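Local coordinates for glutamine amidotransferase domain-containing protein (Streptococcus mutans, PDB 3L7N) that probably acts as a class I glutamine amidotransferase, hydrolysing glutamine and passing the released ammonia to an acceptor substrate, at residues L39-G53 with L76-V90. Residues are numbered along the deposited sequence; the frame is centred on the assembly and turned at random.
Sequences LPKDIDDFDMLILMG and LIQKAAKSEKIIVGV
M48 to L51 pair in parallel with I86 to G89, the strand axes 4.6 Å apart and only 6° off alignment, while helix 70-82, here its last turns from L76, runs back across one face of the pair: a beta-alpha-beta crossover in the central sheet of the class I amidotransferase fold. Rungs run L49 N to I86 O, V88 N to L49 O, L51 N to V88 O and V90 N to L51 O; the entry rung, I86 N to D47 O, is weak. Strand 86-90 leads to what looks like the nucleophile elbow of the family, a GxCxG turn that begins at G89.

On the helix side, L49 and L51 face L76, I77 and A80. L49 places CG anti to its backbone N (chi1 178°), and its CD2 packs against A80 CB at 4.0 Å. L51 sends both methyls to I77, with CD1 3.8 Å from I77 CG1. The F46 ring turns its edge to A80 CB and L76 CD1; the carbonyl O of I43 sits over the centre of one face and L49 CD1 over the other, nearer the rim. I43 CG2 rests on the helix backbone, 3.7 Å from A80 CA. On the other sheet face, the extended chain of M48 crosses I86 and ends with CE 3.8 Å from V88 CG2, a patch covered by helix 219-233.

A Schellman motif, with E84 as its C-prime residue, ends the helix and leads into K85, whose side chain reaches back to the loop 43-47. K85 NZ donates to F46 O at 3.1 Å, and two waters link the same nitrogen to D44 OD1 and to D47 OD1; outside the two segments, R2 forms a salt bridge with D47. K79 NZ donates to K41 O at 3.1 Å, lying in the carbonyl plane (C=O...N 154°).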
# COMPACT_ATOMS: atom_id res chain seq x y z
N LEU A 39 6.49 -4.95 -17.29
CA LEU A 39 5.62 -5.76 -16.40
C LEU A 39 5.64 -7.23 -16.82
O LEU A 39 5.71 -7.53 -17.99
CB LEU A 39 4.19 -5.26 -16.49
CG LEU A 39 3.46 -4.44 -15.40
CD1 LEU A 39 4.33 -3.89 -14.28
CD2 LEU A 39 2.65 -3.34 -16.05
N PRO A 40 5.53 -8.16 -15.85
CA PRO A 40 5.41 -9.55 -16.23
C PRO A 40 4.27 -9.74 -17.20
O PRO A 40 3.20 -9.16 -16.99
CB PRO A 40 5.08 -10.26 -14.90
CG PRO A 40 5.24 -9.28 -13.84
CD PRO A 40 5.66 -7.98 -14.39
N LYS A 41 4.44 -10.59 -18.21
CA LYS A 41 3.29 -10.94 -19.05
C LYS A 41 2.43 -12.12 -18.51
O LYS A 41 1.19 -12.15 -18.71
CB LYS A 41 3.69 -11.12 -20.51
CG LYS A 41 3.69 -9.72 -21.34
CD LYS A 41 5.17 -9.25 -21.69
CE LYS A 41 5.98 -10.45 -22.41
NZ LYS A 41 7.48 -10.22 -22.47
N ASP A 42 3.07 -13.01 -17.70
CA ASP A 42 2.43 -14.28 -17.12
C ASP A 42 2.26 -14.19 -15.64
O ASP A 42 3.29 -14.04 -14.89
CB ASP A 42 3.34 -15.53 -17.38
CG ASP A 42 3.61 -15.74 -18.81
OD1 ASP A 42 2.69 -15.44 -19.61
OD2 ASP A 42 4.76 -16.12 -19.18
N ILE A 43 1.07 -14.54 -15.17
CA ILE A 43 0.90 -14.74 -13.80
C ILE A 43 1.61 -16.00 -13.29
O ILE A 43 1.59 -16.29 -12.09
CB ILE A 43 -0.53 -14.73 -13.40
CG1 ILE A 43 -1.34 -15.56 -14.31
CG2 ILE A 43 -1.04 -13.40 -13.40
CD1 ILE A 43 -2.11 -16.54 -13.59
N ASP A 44 2.33 -16.69 -14.17
CA ASP A 44 2.83 -18.07 -13.84
C ASP A 44 4.14 -18.06 -13.11
O ASP A 44 4.57 -19.11 -12.53
CB ASP A 44 2.96 -18.91 -15.12
CG ASP A 44 1.59 -19.07 -15.88
OD1 ASP A 44 0.57 -19.57 -15.21
OD2 ASP A 44 1.53 -18.63 -17.12
N ASP A 45 4.81 -16.91 -13.15
CA ASP A 45 6.11 -16.78 -12.50
C ASP A 45 6.06 -16.37 -11.03
O ASP A 45 7.11 -16.23 -10.39
CB ASP A 45 7.04 -15.84 -13.29
CG ASP A 45 7.28 -16.34 -14.75
OD1 ASP A 45 7.64 -17.55 -14.92
OD2 ASP A 45 7.01 -15.54 -15.71
N PHE A 46 4.87 -16.22 -10.47
CA PHE A 46 4.76 -15.84 -9.10
C PHE A 46 3.51 -16.43 -8.37
O PHE A 46 2.60 -16.97 -9.00
CB PHE A 46 4.87 -14.30 -8.94
CG PHE A 46 3.76 -13.53 -9.62
CD1 PHE A 46 2.47 -13.47 -9.03
CD2 PHE A 46 3.99 -12.87 -10.81
CE1 PHE A 46 1.45 -12.80 -9.62
CE2 PHE A 46 2.95 -12.17 -11.45
CZ PHE A 46 1.67 -12.14 -10.85
N ASP A 47 3.56 -16.39 -7.04
CA ASP A 47 2.53 -16.91 -6.18
C ASP A 47 1.83 -15.74 -5.51
O ASP A 47 0.68 -15.85 -5.11
CB ASP A 47 3.16 -17.77 -5.09
CG ASP A 47 3.81 -19.05 -5.64
OD1 ASP A 47 3.12 -19.84 -6.36
OD2 ASP A 47 5.00 -19.31 -5.27
N MET A 48 2.55 -14.65 -5.28
CA MET A 48 1.99 -13.51 -4.64
C MET A 48 2.52 -12.24 -5.31
O MET A 48 3.65 -12.21 -5.74
CB MET A 48 2.34 -13.53 -3.17
CG MET A 48 2.09 -12.27 -2.42
SD MET A 48 2.53 -12.46 -0.66
CE MET A 48 1.94 -10.93 0.05
N LEU A 49 1.69 -11.20 -5.39
CA LEU A 49 2.00 -9.99 -6.13
C LEU A 49 1.78 -8.84 -5.13
O LEU A 49 0.72 -8.74 -4.53
CB LEU A 49 1.01 -9.84 -7.29
CG LEU A 49 1.11 -8.63 -8.17
CD1 LEU A 49 2.47 -8.55 -8.87
CD2 LEU A 49 -0.03 -8.63 -9.20
N ILE A 50 2.78 -8.03 -4.92
CA ILE A 50 2.68 -6.95 -4.01
C ILE A 50 2.97 -5.75 -4.81
O ILE A 50 4.02 -5.70 -5.45
CB ILE A 50 3.77 -7.09 -2.93
CG1 ILE A 50 3.56 -8.36 -2.17
CG2 ILE A 50 3.80 -5.90 -2.04
CD1 ILE A 50 4.54 -8.57 -1.08
N LEU A 51 2.04 -4.79 -4.88
CA LEU A 51 2.25 -3.58 -5.67
C LEU A 51 2.37 -2.43 -4.70
O LEU A 51 1.46 -2.21 -3.94
CB LEU A 51 1.03 -3.30 -6.62
CG LEU A 51 0.57 -4.33 -7.68
CD1 LEU A 51 -0.54 -5.07 -7.18
CD2 LEU A 51 0.19 -3.69 -9.03
N MET A 52 3.49 -1.71 -4.73
CA MET A 52 3.75 -0.62 -3.80
C MET A 52 3.23 0.74 -4.31
O MET A 52 2.72 0.83 -5.40
CB MET A 52 5.24 -0.53 -3.53
CG MET A 52 5.78 -1.68 -2.68
SD MET A 52 5.08 -1.71 -1.04
CE MET A 52 4.85 -3.38 -1.06
N GLY A 53 3.48 1.81 -3.53
CA GLY A 53 2.89 3.09 -3.77
C GLY A 53 3.53 3.77 -4.95
O GLY A 53 4.24 3.14 -5.72
N LEU A 76 -2.91 -6.63 -15.10
CA LEU A 76 -2.05 -7.63 -14.44
C LEU A 76 -2.71 -8.06 -13.09
O LEU A 76 -2.82 -9.29 -12.79
CB LEU A 76 -0.62 -7.10 -14.25
CG LEU A 76 0.22 -7.88 -13.29
CD1 LEU A 76 0.76 -9.10 -13.90
CD2 LEU A 76 1.32 -7.03 -12.79
N ILE A 77 -3.26 -7.07 -12.33
CA ILE A 77 -4.05 -7.41 -11.11
C ILE A 77 -5.25 -8.37 -11.44
O ILE A 77 -5.43 -9.40 -10.80
CB ILE A 77 -4.54 -6.21 -10.39
CG1 ILE A 77 -3.42 -5.50 -9.67
CG2 ILE A 77 -5.55 -6.61 -9.35
CD1 ILE A 77 -3.61 -4.05 -9.64
N GLN A 78 -6.01 -8.05 -12.46
CA GLN A 78 -7.13 -8.85 -12.78
C GLN A 78 -6.75 -10.26 -13.15
O GLN A 78 -7.44 -11.23 -12.70
CB GLN A 78 -7.90 -8.23 -13.89
CG GLN A 78 -8.52 -7.00 -13.53
CD GLN A 78 -8.97 -6.30 -14.69
OE1 GLN A 78 -9.75 -5.41 -14.59
NE2 GLN A 78 -8.50 -6.71 -15.84
N LYS A 79 -5.68 -10.42 -14.00
CA LYS A 79 -5.15 -11.78 -14.32
C LYS A 79 -4.76 -12.46 -13.07
O LYS A 79 -5.09 -13.62 -12.86
CB LYS A 79 -3.95 -11.73 -15.29
CG LYS A 79 -4.29 -11.04 -16.73
CD LYS A 79 -3.18 -11.36 -17.85
CE LYS A 79 -3.10 -12.96 -18.23
NZ LYS A 79 -1.64 -13.47 -18.55
N ALA A 80 -4.12 -11.74 -12.18
CA ALA A 80 -3.63 -12.37 -11.00
C ALA A 80 -4.83 -12.89 -10.12
O ALA A 80 -4.91 -14.07 -9.78
CB ALA A 80 -2.70 -11.39 -10.19
N ALA A 81 -5.78 -11.98 -9.84
CA ALA A 81 -7.04 -12.32 -9.09
C ALA A 81 -7.76 -13.52 -9.70
O ALA A 81 -8.20 -14.42 -8.99
CB ALA A 81 -7.97 -11.10 -9.04
N LYS A 82 -7.86 -13.52 -11.03
CA LYS A 82 -8.58 -14.49 -11.69
C LYS A 82 -7.92 -15.82 -11.56
O LYS A 82 -8.58 -16.80 -11.67
CB LYS A 82 -8.84 -14.12 -13.15
CG LYS A 82 -9.70 -15.15 -13.90
CD LYS A 82 -9.96 -14.74 -15.43
CE LYS A 82 -8.83 -15.33 -16.43
NZ LYS A 82 -7.82 -14.23 -16.87
N SER A 83 -6.63 -15.87 -11.21
CA SER A 83 -6.00 -17.19 -10.88
C SER A 83 -5.87 -17.46 -9.39
O SER A 83 -5.19 -18.37 -8.98
CB SER A 83 -4.64 -17.35 -11.52
OG SER A 83 -4.75 -17.34 -12.92
N GLU A 84 -6.54 -16.67 -8.59
CA GLU A 84 -6.47 -16.85 -7.17
C GLU A 84 -5.05 -16.66 -6.60
O GLU A 84 -4.73 -17.17 -5.53
CB GLU A 84 -6.99 -18.20 -6.77
CG GLU A 84 -8.50 -18.26 -6.57
CD GLU A 84 -9.01 -19.73 -6.60
OE1 GLU A 84 -9.23 -20.31 -5.50
OE2 GLU A 84 -9.09 -20.32 -7.72
N LYS A 85 -4.22 -15.87 -7.28
CA LYS A 85 -2.92 -15.39 -6.67
C LYS A 85 -3.18 -14.56 -5.42
O LYS A 85 -4.04 -13.77 -5.41
CB LYS A 85 -2.16 -14.52 -7.70
CG LYS A 85 -1.86 -15.21 -8.95
CD LYS A 85 -0.92 -16.32 -8.72
CE LYS A 85 -0.61 -17.03 -10.03
NZ LYS A 85 -0.12 -18.37 -9.75
N ILE A 86 -2.34 -14.68 -4.41
CA ILE A 86 -2.32 -13.71 -3.28
C ILE A 86 -1.91 -12.37 -3.81
O ILE A 86 -0.93 -12.30 -4.51
CB ILE A 86 -1.31 -14.12 -2.26
CG1 ILE A 86 -1.49 -15.61 -1.94
CG2 ILE A 86 -1.32 -13.19 -1.05
CD1 ILE A 86 -0.85 -16.07 -0.69
N ILE A 87 -2.68 -11.29 -3.54
CA ILE A 87 -2.29 -9.93 -4.00
C ILE A 87 -2.32 -9.01 -2.84
O ILE A 87 -3.15 -9.17 -2.01
CB ILE A 87 -3.24 -9.42 -5.03
CG1 ILE A 87 -3.43 -10.47 -6.11
CG2 ILE A 87 -2.73 -8.09 -5.61
CD1 ILE A 87 -4.40 -10.06 -7.19
N VAL A 88 -1.37 -8.08 -2.73
CA VAL A 88 -1.47 -6.96 -1.74
C VAL A 88 -1.09 -5.64 -2.47
O VAL A 88 -0.12 -5.64 -3.22
CB VAL A 88 -0.52 -7.16 -0.58
CG1 VAL A 88 -0.42 -5.82 0.32
CG2 VAL A 88 -0.90 -8.39 0.22
N GLY A 89 -1.89 -4.54 -2.28
CA GLY A 89 -1.65 -3.24 -2.97
C GLY A 89 -1.54 -2.18 -1.93
O GLY A 89 -2.33 -2.16 -1.04
N VAL A 90 -0.52 -1.31 -2.02
CA VAL A 90 -0.26 -0.26 -0.99
C VAL A 90 -0.36 1.15 -1.63
O VAL A 90 0.14 1.34 -2.70
CB VAL A 90 1.12 -0.43 -0.44
CG1 VAL A 90 1.44 0.61 0.56
CG2 VAL A 90 1.26 -1.78 0.14
O HOH W 1 0.48 -19.90 -12.49
O HOH W 2 0.44 -19.42 -7.45